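Local structure of NanS-p (Escherichia phage vB_EcoP_24B, 6YP6) at residues Gly143-Phe148 and His153-Arg158; Gln166-Pro169 and Gln174-Thr177. The protein probably binds carbohydrate as part of a phage esterase thought to remove O-acetyl groups from sialic acids. One frame throughout, in Å; residues are numbered along the deposited sequence.

Contact 1: residues Gly143-Phe148 and His153-Arg158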
ATOM      1  N   GLY A 143      -2.408   2.929  12.821  1.00  8.95           N
ATOM      2  CA  GLY A 143      -1.582   2.157  13.724  1.00  9.05           C
ATOM      3  C   GLY A 143      -0.129   2.522  13.513  1.00  8.68           C
ATOM      4  O   GLY A 143       0.205   3.407  12.732  1.00  8.59           O
ATOM      5  N   THR A 144       0.726   1.816  14.241  1.00  8.67           N
ATOM      6  CA  THR A 144       2.155   2.051  14.169  1.00  9.08           C
ATOM      7  C   THR A 144       2.883   0.723  14.220  1.00  8.86           C
ATOM      8  O   THR A 144       2.432  -0.223  14.864  1.00  9.72           O
ATOM      9  CB  THR A 144       2.620   2.972  15.311  1.00  9.97           C
ATOM     10  OG1 THR A 144       4.015   3.224  15.175  1.00 10.16           O
ATOM     11  CG2 THR A 144       2.393   2.368  16.694  1.00 11.49           C
ATOM     12  N   PHE A 145       4.040   0.677  13.566  1.00  9.05           N
ATOM     13  CA  PHE A 145       4.981  -0.423  13.703  1.00  9.85           C
ATOM     14  C   PHE A 145       5.881  -0.248  14.912  1.00 11.73           C
ATOM     15  O   PHE A 145       6.724  -1.109  15.165  1.00 14.98           O
ATOM     16  CB  PHE A 145       5.857  -0.540  12.450  1.00  9.91           C
ATOM     17  CG  PHE A 145       5.078  -0.747  11.175  1.00 10.41           C
ATOM     18  CD1 PHE A 145       4.680   0.337  10.421  1.00 10.34           C
ATOM     19  CD2 PHE A 145       4.759  -2.017  10.715  1.00 11.50           C
ATOM     20  CE1 PHE A 145       3.974   0.183   9.252  1.00 11.74           C
ATOM     21  CE2 PHE A 145       4.035  -2.173   9.526  1.00 12.01           C
ATOM     22  CZ  PHE A 145       3.643  -1.067   8.813  1.00 12.07           C
ATOM     23  N   GLY A 146       5.715   0.835  15.659  1.00 10.74           N
ATOM     24  CA  GLY A 146       6.578   1.128  16.776  1.00 10.57           C
ATOM     25  C   GLY A 146       7.762   1.984  16.365  1.00  9.63           C
ATOM     26  O   GLY A 146       7.783   2.609  15.295  1.00  9.03           O
ATOM     27  N   ALA A 147       8.762   2.018  17.246  1.00  9.61           N
ATOM     28  CA  ALA A 147       9.944   2.827  16.998  1.00  9.76           C
ATOM     29  C   ALA A 147      10.519   2.481  15.632  1.00  8.93           C
ATOM     30  O   ALA A 147      10.655   1.313  15.274  1.00  9.67           O
ATOM     31  CB  ALA A 147      10.975   2.569  18.089  1.00 11.10           C
ATOM     32  N   PHE A 148      10.879   3.511  14.878  1.00  8.96           N
ATOM     33  CA  PHE A 148      11.402   3.300  13.540  1.00  9.08           C
ATOM     34  C   PHE A 148      12.655   2.438  13.567  1.00  8.89           C
ATOM     35  O   PHE A 148      13.522   2.591  14.430  1.00  9.49           O
ATOM     36  CB  PHE A 148      11.744   4.644  12.905  1.00  9.05           C
ATOM     37  CG  PHE A 148      12.380   4.525  11.559  1.00  9.25           C
ATOM     38  CD1 PHE A 148      11.621   4.217  10.449  1.00  9.06           C
ATOM     39  CD2 PHE A 148      13.743   4.694  11.407  1.00  9.91           C
ATOM     40  CE1 PHE A 148      12.204   4.105   9.208  1.00  9.70           C
ATOM     41  CE2 PHE A 148      14.329   4.589  10.165  1.00 10.37           C
ATOM     42  CZ  PHE A 148      13.561   4.293   9.054  1.00 10.13           C
ATOM     43  N   HIS A 153       8.999  -5.627   7.960  1.00  7.89           N
ATOM     44  CA  HIS A 153       7.666  -5.487   8.522  1.00  7.86           C
ATOM     45  C   HIS A 153       6.644  -6.016   7.531  1.00  8.08           C
ATOM     46  O   HIS A 153       6.904  -6.084   6.325  1.00  8.19           O
ATOM     47  CB  HIS A 153       7.355  -4.024   8.856  1.00  8.14           C
ATOM     48  CG  HIS A 153       8.262  -3.484   9.903  1.00  8.47           C
ATOM     49  ND1 HIS A 153       8.079  -3.737  11.242  1.00  9.27           N
ATOM     50  CD2 HIS A 153       9.419  -2.792   9.806  1.00  8.96           C
ATOM     51  CE1 HIS A 153       9.076  -3.202  11.925  1.00  9.80           C
ATOM     52  NE2 HIS A 153       9.891  -2.605  11.077  1.00  9.61           N
ATOM     53  N   THR A 154       5.472  -6.356   8.051  1.00  8.46           N
ATOM     54  CA  THR A 154       4.344  -6.718   7.219  1.00  8.44           C
ATOM     55  C   THR A 154       3.166  -5.808   7.520  1.00  8.33           C
ATOM     56  O   THR A 154       2.958  -5.371   8.660  1.00  8.53           O
ATOM     57  CB  THR A 154       3.935  -8.190   7.401  1.00  9.26           C
ATOM     58  OG1 THR A 154       3.522  -8.420   8.753  1.00 10.10           O
ATOM     59  CG2 THR A 154       5.084  -9.108   7.054  1.00 10.24           C
ATOM     60  N   LEU A 155       2.388  -5.533   6.478  1.00  8.30           N
ATOM     61  CA  LEU A 155       1.198  -4.713   6.604  1.00  8.23           C
ATOM     62  C   LEU A 155       0.112  -5.355   5.763  1.00  8.20           C
ATOM     63  O   LEU A 155       0.360  -5.701   4.607  1.00  9.60           O
ATOM     64  CB  LEU A 155       1.482  -3.291   6.104  1.00  8.86           C
ATOM     65  CG  LEU A 155       0.304  -2.320   6.119  1.00  9.44           C
ATOM     66  CD1 LEU A 155      -0.226  -2.119   7.520  1.00  9.92           C
ATOM     67  CD2 LEU A 155       0.725  -0.975   5.515  1.00  9.87           C
ATOM     68  N   ALA A 156      -1.077  -5.512   6.311  1.00  7.63           N
ATOM     69  CA  ALA A 156      -2.206  -6.004   5.544  1.00  7.74           C
ATOM     70  C   ALA A 156      -3.440  -5.215   5.938  1.00  7.39           C
ATOM     71  O   ALA A 156      -3.516  -4.640   7.031  1.00  7.91           O
ATOM     72  CB  ALA A 156      -2.430  -7.502   5.735  1.00  8.21           C
ATOM     73  N   PHE A 157      -4.409  -5.211   5.025  1.00  7.52           N
ATOM     74  CA  PHE A 157      -5.724  -4.611   5.232  1.00  7.67           C
ATOM     75  C   PHE A 157      -6.725  -5.704   4.906  1.00  8.06           C
ATOM     76  O   PHE A 157      -6.826  -6.126   3.754  1.00  8.40           O
ATOM     77  CB  PHE A 157      -5.892  -3.390   4.339  1.00  8.09           C
ATOM     78  CG  PHE A 157      -4.884  -2.332   4.643  1.00  8.17           C
ATOM     79  CD1 PHE A 157      -5.110  -1.430   5.667  1.00  9.33           C
ATOM     80  CD2 PHE A 157      -3.683  -2.284   3.970  1.00  8.54           C
ATOM     81  CE1 PHE A 157      -4.169  -0.471   5.991  1.00  9.96           C
ATOM     82  CE2 PHE A 157      -2.744  -1.317   4.279  1.00  9.82           C
ATOM     83  CZ  PHE A 157      -2.988  -0.413   5.301  1.00 10.22           C
ATOM     84  N   ARG A 158      -7.415  -6.195   5.929  1.00  8.28           N
ATOM     85  CA  ARG A 158      -8.307  -7.339   5.814  1.00  8.50           C
ATOM     86  C   ARG A 158      -9.748  -6.874   5.650  1.00  8.50           C
ATOM     87  O   ARG A 158     -10.266  -6.112   6.478  1.00  9.04           O
ATOM     88  CB  ARG A 158      -8.186  -8.262   7.032  1.00  9.25           C
ATOM     89  CG  ARG A 158      -8.938  -9.573   6.868  1.00 10.18           C
ATOM     90  CD  ARG A 158      -8.690 -10.566   8.015  1.00 11.25           C
ATOM     91  NE  ARG A 158      -9.215 -10.043   9.272  1.00 11.65           N
ATOM     92  CZ  ARG A 158      -8.496  -9.718  10.344  1.00 10.99           C
ATOM     93  NH1 ARG A 158      -7.177  -9.904  10.387  1.00 11.43           N
ATOM     94  NH2 ARG A 158      -9.116  -9.196  11.390  1.00 11.50           N
TER
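F145 and H153 share one side-chain torsion: each carries CG anti to its own carbonyl carbon (chi1 near -60°), and from their facing backbones this brings the two rings together. CB of F145 settles over one face of the imidazole, 4.1 Å from H153 ND1, while the phenyl ring leans past it. The ring planes are inclined at 59°, with centroids 5.2 Å apart, a slanted pairing that is neither a stack nor edge-to-face. CD2 of F145 also meets CB of H153 at 3.8 Å. Farther along the ring, the edge takes over. The carbonyl O of T154 lies in the phenyl plane, 3.5 Å from F145 CE2, where the slightly positive rim of C-H groups suits an oxygen. Next to it, F145 CZ touches L155 CB at 4.1 Å. A large flat hydrocarbon thus fits three successive residues of the opposing strand. H153 turns one face of its imidazole to F145 CB while its ring nitrogens bond to carboxylates, ND1 to D172 and NE2 to D149, and these two bonds fix the ring's rotation. Behind F145 the chain turns a corner at G146, whose backbone angles suit a residue without a side chain; G146 N donates to T144 OG1 at 3.0 Å, forming an ST turn. The local strand axes run 159° apart in direction at 9.4 Å, too far apart for the backbones to pair, so the F145 side chain makes the join, on side chains and one carbonyl. F145 belongs to strand 140-147 at the margin of one antiparallel sheet, H153 and L155 to strand 152-159 of the other. Between these sheets F77 meets the F145 ring edge-to-face, I171 also touches that ring, and V128 of strand 125-130 borders both F145 and L155.

Contact 2: residues Gln166-Pro169 and Gln174-Thr177; sequences QVTP and QDGT
The carboxylate of D175 turns one face to the methyl group of T168: CG2 stands almost straight above it, 3.5 Å from D175 CG and 3.7 Å from D175 OD2. At the carboxylate's oxygen end, OD1 makes a salt bridge with R158. Threonine suits this place because CG2, anti to the backbone N, offers hydrocarbon to the face of the flat group. The pyrrolidine ring of P169 meets backbone instead, with its CD 3.2 Å and its CG 3.5 Å from the carbonyl O of T177. Proline has no N-H to donate, but its carbonyl still accepts: G176 N reaches P169 O at 2.8 Å in a nearly straight bond (167° at the hydrogen). The same oxygen receives a CA-H contact from D175, at 3.4 Å from its CA. G176 fits beside the proline because a CB there would press on P169 CG. Pairing of this kind belongs to an antiparallel beta hairpin, here strands 166-171 and 174-180, the second interrupted by an irregularity, at the surface of a two-sheet, sandwich-like fold.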
ATOM      1  N   GLN A 166     -15.801  -2.125   6.572  1.00  8.83           N
ATOM      2  CA  GLN A 166     -15.012  -2.120   7.797  1.00  9.19           C
ATOM      3  C   GLN A 166     -13.800  -3.023   7.623  1.00  9.17           C
ATOM      4  O   GLN A 166     -13.932  -4.250   7.531  1.00 10.90           O
ATOM      5  CB  GLN A 166     -15.879  -2.586   8.958  1.00 10.13           C
ATOM      6  CG  GLN A 166     -15.127  -2.684  10.259  1.00 10.52           C
ATOM      7  CD  GLN A 166     -16.066  -2.985  11.377  1.00 11.07           C
ATOM      8  OE1 GLN A 166     -16.543  -4.126  11.509  1.00 13.30           O
ATOM      9  NE2 GLN A 166     -16.395  -1.979  12.163  1.00  9.68           N
ATOM     10  N   VAL A 167     -12.617  -2.409   7.629  1.00  8.26           N
ATOM     11  CA  VAL A 167     -11.338  -3.040   7.324  1.00  8.31           C
ATOM     12  C   VAL A 167     -10.528  -3.143   8.605  1.00  8.15           C
ATOM     13  O   VAL A 167     -10.568  -2.255   9.459  1.00  8.93           O
ATOM     14  CB  VAL A 167     -10.586  -2.181   6.279  1.00  8.66           C
ATOM     15  CG1 VAL A 167      -9.197  -2.703   5.998  1.00  9.68           C
ATOM     16  CG2 VAL A 167     -11.378  -2.129   4.990  1.00  9.79           C
ATOM     17  N   THR A 168      -9.790  -4.239   8.749  1.00  8.19           N
ATOM     18  CA  THR A 168      -8.899  -4.383   9.889  1.00  8.68           C
ATOM     19  C   THR A 168      -7.462  -4.310   9.412  1.00  8.28           C
ATOM     20  O   THR A 168      -7.046  -5.142   8.588  1.00  8.75           O
ATOM     21  CB  THR A 168      -9.147  -5.692  10.642  1.00  9.74           C
ATOM     22  OG1 THR A 168     -10.508  -5.736  11.071  1.00 10.91           O
ATOM     23  CG2 THR A 168      -8.246  -5.789  11.884  1.00 10.62           C
ATOM     24  N   PRO A 169      -6.675  -3.349   9.890  1.00  8.02           N
ATOM     25  CA  PRO A 169      -5.249  -3.339   9.561  1.00  8.45           C
ATOM     26  C   PRO A 169      -4.543  -4.410  10.372  1.00  8.42           C
ATOM     27  O   PRO A 169      -4.902  -4.668  11.521  1.00  9.67           O
ATOM     28  CB  PRO A 169      -4.812  -1.935   9.975  1.00  9.24           C
ATOM     29  CG  PRO A 169      -5.728  -1.593  11.153  1.00  9.54           C
ATOM     30  CD  PRO A 169      -7.015  -2.332  10.909  1.00  8.72           C
ATOM     31  N   GLN A 174      -0.312  -8.696  13.726  1.00 11.10           N
ATOM     32  CA  GLN A 174      -1.287  -8.464  14.778  1.00 11.67           C
ATOM     33  C   GLN A 174      -2.293  -7.420  14.340  1.00 10.27           C
ATOM     34  O   GLN A 174      -1.918  -6.344  13.874  1.00 10.11           O
ATOM     35  CB  GLN A 174      -0.578  -8.009  16.047  1.00 14.48           C
ATOM     36  CG  GLN A 174      -1.437  -7.971  17.257  1.00 17.36           C
ATOM     37  CD  GLN A 174      -0.594  -7.876  18.510  1.00 20.02           C
ATOM     38  OE1 GLN A 174       0.225  -8.753  18.788  1.00 21.38           O
ATOM     39  NE2 GLN A 174      -0.767  -6.797  19.254  1.00 21.11           N
ATOM     40  N   ASP A 175      -3.568  -7.735  14.513  1.00  9.52           N
ATOM     41  CA  ASP A 175      -4.602  -6.776  14.173  1.00 10.12           C
ATOM     42  C   ASP A 175      -4.425  -5.483  14.963  1.00 10.75           C
ATOM     43  O   ASP A 175      -4.155  -5.494  16.174  1.00 12.29           O
ATOM     44  CB  ASP A 175      -5.999  -7.302  14.501  1.00 10.27           C
ATOM     45  CG  ASP A 175      -6.493  -8.376  13.556  1.00 10.09           C
ATOM     46  OD1 ASP A 175      -5.794  -8.709  12.562  1.00 10.46           O
ATOM     47  OD2 ASP A 175      -7.620  -8.880  13.825  1.00 10.78           O
ATOM     48  N   GLY A 176      -4.631  -4.364  14.275  1.00 10.35           N
ATOM     49  CA  GLY A 176      -4.900  -3.094  14.895  1.00  9.95           C
ATOM     50  C   GLY A 176      -6.387  -2.818  14.970  1.00  9.59           C
ATOM     51  O   GLY A 176      -7.228  -3.719  14.813  1.00 10.56           O
ATOM     52  N   THR A 177      -6.729  -1.564  15.187  1.00  9.21           N
ATOM     53  CA  THR A 177      -8.127  -1.200  15.406  1.00  9.36           C
ATOM     54  C   THR A 177      -8.882  -1.194  14.083  1.00  8.30           C
ATOM     55  O   THR A 177      -8.433  -0.562  13.120  1.00  8.02           O
ATOM     56  CB  THR A 177      -8.193   0.179  16.056  1.00 11.15           C
ATOM     57  OG1 THR A 177      -7.404   0.165  17.249  1.00 13.01           O
ATOM     58  CG2 THR A 177      -9.615   0.577  16.391  1.00 12.17           C
TER

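How the contacts relate
From the N terminus, the chain leaves strand 140-147, and contact 1 closes the short connection 149-152 as it passes from one sheet to the other. Strand 152-159 then leads through residues 160-165 into strand 166-171, where contact 2 closes the hairpin loop round residues 170-173, with the turn at 172-173. The two contacts follow in series, neither nested nor crossed, with centres about 10 Å apart. Strands 152-159 and 166-171 are sheet neighbours: R158 N lies 2.9 Å from T168 O, a probable hydrogen bond, and F157 CB packs on V167 CG1. The R158-D175 pair spans strand 166-171, and the hairpin turn is joined to the start of strand 152-159.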